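Local coordinates for caltubin, EF-hand (Lymnaea stagnalis, PDB 6VAN), which probably binds calcium through EF-hand helix-loop-helix motifs, whose loops hold strontium ions in this crystal, at residues A[37-51]-A[78-91]. Numbering follows the deposited sequence.
Sequences KPDVTDQTVAAFISR and EGANEWFKLQDTND. With SR (strontium ion), chain G; SR (strontium ion), chain E.
K37 reaches the C-terminal end of helix 78-87 with a fully extended chain. With chi1 at -164° and the later torsions all near 180°, it runs straight past L86 O. CB passes that oxygen at 3.7 Å, CG runs on beside it, and CD approaches it to 3.5 Å. CE then lies near D88 O and D91 OD1. NZ ends among three oxygens. It forms a salt bridge to D91 OD1 at 2.7 Å, on the syn side of the carboxylate. It also donates to K85 O (2.9 Å) and, from above the carbonyl plane, to D88 O. D91 N reaches D88 O from the opposite face. The ammonium thus ties the helix end to the start of the EF-hand loop. There D88 OD1 and N90 OD1 bind strontium with D92, E99 and F94 O, while D88 OD2 accepts from S93 N.

Further along, T44 CG2 meets L86 CD2 at 3.6 Å. The F48 edge meets the face of the W83 six-membered ring in an offset edge-to-face pair, planes at 79°. R51 makes two weak salt-bridge hydrogen bonds, NH2 to E78 OE2 and NE to E82 OE2, the latter at the guanidinium edge; E82 OE1 also pairs with R52.

Segments 42-51 and 78-87 run roughly antiparallel, at 155°. Helix 26-34 packs on V40, V45 and F48, and helices 97-106 and 135-138 on Q87.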
loop_
_atom_site.group_PDB
_atom_site.type_symbol
_atom_site.label_atom_id
_atom_site.label_comp_id
_atom_site.label_asym_id
_atom_site.label_seq_id
_atom_site.Cartn_x
_atom_site.Cartn_y
_atom_site.Cartn_z
ATOM N N LYS A 37 5.306 0.021 -8.057
ATOM C CA LYS A 37 4.833 0.866 -9.184
ATOM C C LYS A 37 6.054 1.645 -9.662
ATOM O O LYS A 37 6.244 2.802 -9.293
ATOM C CB LYS A 37 3.638 1.747 -8.786
ATOM C CG LYS A 37 2.869 2.347 -9.955
ATOM C CD LYS A 37 1.549 3.054 -9.619
ATOM C CE LYS A 37 0.743 3.455 -10.848
ATOM N NZ LYS A 37 -0.618 3.922 -10.515
ATOM N N PRO A 38 6.954 1.005 -10.444
ATOM C CA PRO A 38 8.244 1.611 -10.797
ATOM C C PRO A 38 8.133 2.993 -11.467
ATOM O O PRO A 38 9.021 3.809 -11.276
ATOM C CB PRO A 38 8.867 0.602 -11.775
ATOM C CG PRO A 38 8.205 -0.722 -11.472
ATOM C CD PRO A 38 6.817 -0.366 -10.977
ATOM N N ASP A 39 7.072 3.227 -12.237
ATOM C CA ASP A 39 6.850 4.511 -12.950
ATOM C C ASP A 39 5.792 5.326 -12.198
ATOM O O ASP A 39 4.960 5.981 -12.865
ATOM C CB ASP A 39 6.507 4.260 -14.420
ATOM C CG ASP A 39 7.595 3.502 -15.172
ATOM O OD1 ASP A 39 8.776 3.634 -14.784
ATOM O OD2 ASP A 39 7.255 2.787 -16.130
ATOM N N VAL A 40 5.798 5.257 -10.859
ATOM C CA VAL A 40 4.956 6.130 -10.004
ATOM C C VAL A 40 5.381 7.592 -10.212
ATOM O O VAL A 40 6.613 7.885 -10.275
ATOM C CB VAL A 40 5.023 5.737 -8.513
ATOM C CG1 VAL A 40 6.424 5.845 -7.921
ATOM C CG2 VAL A 40 4.029 6.541 -7.694
ATOM N N THR A 41 4.397 8.470 -10.304
ATOM C CA THR A 41 4.604 9.913 -10.494
ATOM C C THR A 41 4.982 10.563 -9.171
ATOM O O THR A 41 4.594 10.054 -8.078
ATOM C CB THR A 41 3.362 10.592 -11.051
ATOM O OG1 THR A 41 2.337 10.544 -10.079
ATOM C CG2 THR A 41 2.887 9.971 -12.344
ATOM N N ASP A 42 5.717 11.661 -9.259
ATOM C CA ASP A 42 6.079 12.496 -8.101
ATOM C C ASP A 42 4.816 12.968 -7.387
ATOM O O ASP A 42 4.831 12.995 -6.148
ATOM C CB ASP A 42 6.974 13.652 -8.552
ATOM C CG ASP A 42 8.424 13.236 -8.750
ATOM O OD1 ASP A 42 8.673 12.024 -8.977
ATOM O OD2 ASP A 42 9.306 14.121 -8.643
ATOM N N GLN A 43 3.744 13.308 -8.104
ATOM C CA GLN A 43 2.497 13.825 -7.491
ATOM C C GLN A 43 1.778 12.715 -6.710
ATOM O O GLN A 43 1.193 13.006 -5.654
ATOM C CB GLN A 43 1.554 14.398 -8.535
ATOM C CG GLN A 43 0.242 14.900 -7.931
ATOM N N THR A 44 1.779 11.477 -7.206
ATOM C CA THR A 44 1.187 10.352 -6.432
ATOM C C THR A 44 1.910 10.267 -5.082
ATOM O O THR A 44 1.196 10.088 -4.042
ATOM C CB THR A 44 1.214 9.033 -7.208
ATOM O OG1 THR A 44 0.266 9.164 -8.262
ATOM C CG2 THR A 44 0.880 7.855 -6.323
ATOM N N VAL A 45 3.251 10.285 -5.124
ATOM C CA VAL A 45 4.124 10.181 -3.922
ATOM C C VAL A 45 3.744 11.315 -2.975
ATOM O O VAL A 45 3.627 11.045 -1.778
ATOM C CB VAL A 45 5.621 10.198 -4.280
ATOM C CG1 VAL A 45 6.495 10.315 -3.030
ATOM C CG2 VAL A 45 6.009 8.971 -5.104
ATOM N N ALA A 46 3.520 12.528 -3.486
ATOM C CA ALA A 46 3.202 13.714 -2.657
ATOM C C ALA A 46 1.852 13.527 -1.948
ATOM O O ALA A 46 1.782 13.853 -0.757
ATOM C CB ALA A 46 3.249 14.963 -3.514
ATOM N N ALA A 47 0.833 12.968 -2.621
ATOM C CA ALA A 47 -0.544 12.791 -2.098
ATOM C C ALA A 47 -0.562 11.721 -0.981
ATOM O O ALA A 47 -1.369 11.848 -0.023
ATOM C CB ALA A 47 -1.465 12.377 -3.215
ATOM N N PHE A 48 0.250 10.683 -1.168
ATOM C CA PHE A 48 0.471 9.600 -0.174
ATOM C C PHE A 48 0.977 10.231 1.130
ATOM O O PHE A 48 0.416 9.964 2.221
ATOM C CB PHE A 48 1.452 8.583 -0.734
ATOM C CG PHE A 48 1.616 7.360 0.128
ATOM C CD1 PHE A 48 2.541 7.338 1.155
ATOM C CD2 PHE A 48 0.837 6.223 -0.088
ATOM C CE1 PHE A 48 2.696 6.215 1.957
ATOM C CE2 PHE A 48 0.999 5.105 0.710
ATOM C CZ PHE A 48 1.931 5.101 1.724
ATOM N N ILE A 49 1.999 11.078 1.007
ATOM C CA ILE A 49 2.583 11.787 2.172
ATOM C C ILE A 49 1.506 12.702 2.787
ATOM O O ILE A 49 1.351 12.675 4.021
ATOM C CB ILE A 49 3.898 12.513 1.781
ATOM C CG1 ILE A 49 5.009 11.524 1.431
ATOM C CG2 ILE A 49 4.315 13.481 2.903
ATOM C CD1 ILE A 49 6.288 12.131 0.851
ATOM N N SER A 50 0.752 13.462 1.976
ATOM C CA SER A 50 -0.218 14.489 2.449
ATOM C C SER A 50 -1.336 13.869 3.303
ATOM O O SER A 50 -1.743 14.499 4.273
ATOM C CB SER A 50 -0.788 15.301 1.302
ATOM O OG SER A 50 -1.895 16.087 1.732
ATOM N N ARG A 51 -1.824 12.671 2.969
ATOM C CA ARG A 51 -2.918 12.044 3.758
ATOM C C ARG A 51 -2.429 11.739 5.186
ATOM O O ARG A 51 -3.296 11.649 6.098
ATOM C CB ARG A 51 -3.466 10.787 3.069
ATOM C CG ARG A 51 -4.618 11.078 2.114
ATOM C CD ARG A 51 -4.942 9.917 1.195
ATOM N NE ARG A 51 -4.826 8.663 1.900
ATOM C CZ ARG A 51 -5.692 8.211 2.800
ATOM N NH1 ARG A 51 -5.473 7.046 3.383
ATOM N NH2 ARG A 51 -6.781 8.903 3.110
ATOM N N GLU A 78 -11.533 6.014 0.677
ATOM C CA GLU A 78 -10.371 6.829 0.242
ATOM C C GLU A 78 -9.055 6.066 0.501
ATOM O O GLU A 78 -8.173 6.041 -0.373
ATOM C CB GLU A 78 -10.394 8.162 0.998
ATOM C CG GLU A 78 -9.339 9.138 0.543
ATOM C CD GLU A 78 -9.304 10.405 1.375
ATOM O OE1 GLU A 78 -10.381 10.830 1.859
ATOM O OE2 GLU A 78 -8.195 10.942 1.572
ATOM N N GLY A 79 -8.921 5.477 1.671
ATOM C CA GLY A 79 -7.711 4.717 2.022
ATOM C C GLY A 79 -7.579 3.481 1.159
ATOM O O GLY A 79 -6.470 3.190 0.700
ATOM N N ALA A 80 -8.653 2.743 0.951
ATOM C CA ALA A 80 -8.643 1.563 0.062
ATOM C C ALA A 80 -8.276 1.988 -1.366
ATOM O O ALA A 80 -7.476 1.306 -2.007
ATOM C CB ALA A 80 -9.969 0.846 0.128
ATOM N N ASN A 81 -8.835 3.095 -1.839
ATOM C CA ASN A 81 -8.571 3.583 -3.206
ATOM C C ASN A 81 -7.091 3.916 -3.390
ATOM O O ASN A 81 -6.567 3.761 -4.490
ATOM C CB ASN A 81 -9.480 4.751 -3.516
ATOM C CG ASN A 81 -9.555 5.053 -4.986
ATOM O OD1 ASN A 81 -9.458 4.165 -5.816
ATOM N ND2 ASN A 81 -9.799 6.308 -5.306
ATOM N N GLU A 82 -6.444 4.419 -2.363
ATOM C CA GLU A 82 -5.015 4.744 -2.484
ATOM C C GLU A 82 -4.219 3.481 -2.830
ATOM O O GLU A 82 -3.428 3.524 -3.729
ATOM C CB GLU A 82 -4.524 5.317 -1.166
ATOM C CG GLU A 82 -3.048 5.671 -1.161
ATOM C CD GLU A 82 -2.634 6.348 0.136
ATOM O OE1 GLU A 82 -2.542 5.646 1.145
ATOM O OE2 GLU A 82 -2.438 7.549 0.123
ATOM N N TRP A 83 -4.465 2.378 -2.134
ATOM C CA TRP A 83 -3.750 1.106 -2.426
ATOM C C TRP A 83 -4.217 0.541 -3.773
ATOM O O TRP A 83 -3.434 -0.038 -4.489
ATOM C CB TRP A 83 -3.955 0.107 -1.291
ATOM C CG TRP A 83 -3.372 0.582 -0.001
ATOM C CD1 TRP A 83 -4.044 0.888 1.139
ATOM C CD2 TRP A 83 -1.992 0.840 0.267
ATOM N NE1 TRP A 83 -3.181 1.348 2.080
ATOM C CE2 TRP A 83 -1.915 1.341 1.575
ATOM C CE3 TRP A 83 -0.828 0.737 -0.493
ATOM C CZ2 TRP A 83 -0.686 1.679 2.159
ATOM C CZ3 TRP A 83 0.378 1.071 0.084
ATOM C CH2 TRP A 83 0.439 1.518 1.394
ATOM N N PHE A 84 -5.498 0.690 -4.087
ATOM C CA PHE A 84 -6.031 0.266 -5.402
ATOM C C PHE A 84 -5.224 0.960 -6.513
ATOM O O PHE A 84 -4.699 0.301 -7.425
ATOM C CB PHE A 84 -7.510 0.619 -5.489
ATOM C CG PHE A 84 -8.173 0.179 -6.777
ATOM C CD1 PHE A 84 -8.567 -1.130 -6.963
ATOM C CD2 PHE A 84 -8.392 1.093 -7.809
ATOM C CE1 PHE A 84 -9.186 -1.522 -8.144
ATOM C CE2 PHE A 84 -9.001 0.687 -8.989
ATOM C CZ PHE A 84 -9.386 -0.620 -9.152
ATOM N N LYS A 85 -5.112 2.288 -6.437
ATOM C CA LYS A 85 -4.424 3.079 -7.478
ATOM C C LYS A 85 -2.953 2.682 -7.547
ATOM O O LYS A 85 -2.394 2.632 -8.661
ATOM C CB LYS A 85 -4.618 4.568 -7.232
ATOM C CG LYS A 85 -6.060 4.975 -7.457
ATOM C CD LYS A 85 -6.267 6.434 -7.619
ATOM C CE LYS A 85 -5.958 7.213 -6.379
ATOM N NZ LYS A 85 -6.257 8.651 -6.603
ATOM N N LEU A 86 -2.315 2.419 -6.422
ATOM C CA LEU A 86 -0.871 2.036 -6.449
ATOM C C LEU A 86 -0.684 0.653 -7.086
ATOM O O LEU A 86 0.404 0.395 -7.595
ATOM C CB LEU A 86 -0.316 2.100 -5.029
ATOM C CG LEU A 86 -0.198 3.507 -4.458
ATOM C CD1 LEU A 86 0.377 3.462 -3.069
ATOM C CD2 LEU A 86 0.627 4.422 -5.353
ATOM N N GLN A 87 -1.688 -0.219 -7.025
ATOM C CA GLN A 87 -1.623 -1.572 -7.644
ATOM C C GLN A 87 -2.086 -1.540 -9.101
ATOM O O GLN A 87 -1.857 -2.520 -9.805
ATOM C CB GLN A 87 -2.423 -2.552 -6.806
ATOM C CG GLN A 87 -1.734 -2.847 -5.481
ATOM C CD GLN A 87 -2.588 -3.676 -4.570
ATOM O OE1 GLN A 87 -2.337 -4.849 -4.338
ATOM N NE2 GLN A 87 -3.613 -3.039 -4.027
ATOM N N ASP A 88 -2.719 -0.454 -9.508
ATOM C CA ASP A 88 -3.247 -0.290 -10.885
ATOM C C ASP A 88 -2.109 0.219 -11.753
ATOM O O ASP A 88 -2.029 1.434 -12.025
ATOM C CB ASP A 88 -4.463 0.623 -10.870
ATOM C CG ASP A 88 -5.041 0.839 -12.245
ATOM O OD1 ASP A 88 -4.616 0.121 -13.207
ATOM O OD2 ASP A 88 -5.871 1.757 -12.360
ATOM N N THR A 89 -1.206 -0.670 -12.118
ATOM C CA THR A 89 0.098 -0.283 -12.706
ATOM C C THR A 89 -0.105 0.552 -13.979
ATOM O O THR A 89 0.676 1.482 -14.204
ATOM C CB THR A 89 0.962 -1.517 -12.944
ATOM O OG1 THR A 89 0.797 -2.346 -11.784
ATOM C CG2 THR A 89 2.400 -1.134 -13.166
ATOM N N ASN A 90 -1.138 0.277 -14.770
ATOM C CA ASN A 90 -1.361 0.986 -16.057
ATOM C C ASN A 90 -2.458 2.041 -15.894
ATOM O O ASN A 90 -2.832 2.599 -16.912
ATOM C CB ASN A 90 -1.664 0.022 -17.202
ATOM C CG ASN A 90 -3.025 -0.620 -17.123
ATOM O OD1 ASN A 90 -3.674 -0.608 -16.073
ATOM N ND2 ASN A 90 -3.478 -1.198 -18.229
ATOM N N ASP A 91 -2.972 2.287 -14.687
ATOM C CA ASP A 91 -3.922 3.396 -14.409
ATOM C C ASP A 91 -5.156 3.253 -15.296
ATOM O O ASP A 91 -5.665 4.288 -15.753
ATOM C CB ASP A 91 -3.243 4.755 -14.662
ATOM C CG ASP A 91 -2.008 5.010 -13.804
ATOM O OD1 ASP A 91 -2.087 4.809 -12.568
ATOM O OD2 ASP A 91 -0.984 5.401 -14.361
HETATM SR SR SR G . 1.311 7.102 -10.287
HETATM SR SR SR E . -4.764 -1.945 -14.431
HETATM O O HOH W 1 -4.433 4.539 2.235
HETATM O O HOH W 2 0.880 6.575 -12.916
HETATM O O HOH W 3 -5.212 -3.542 -16.250
HETATM O O HOH W 4 -0.688 8.265 -12.111
#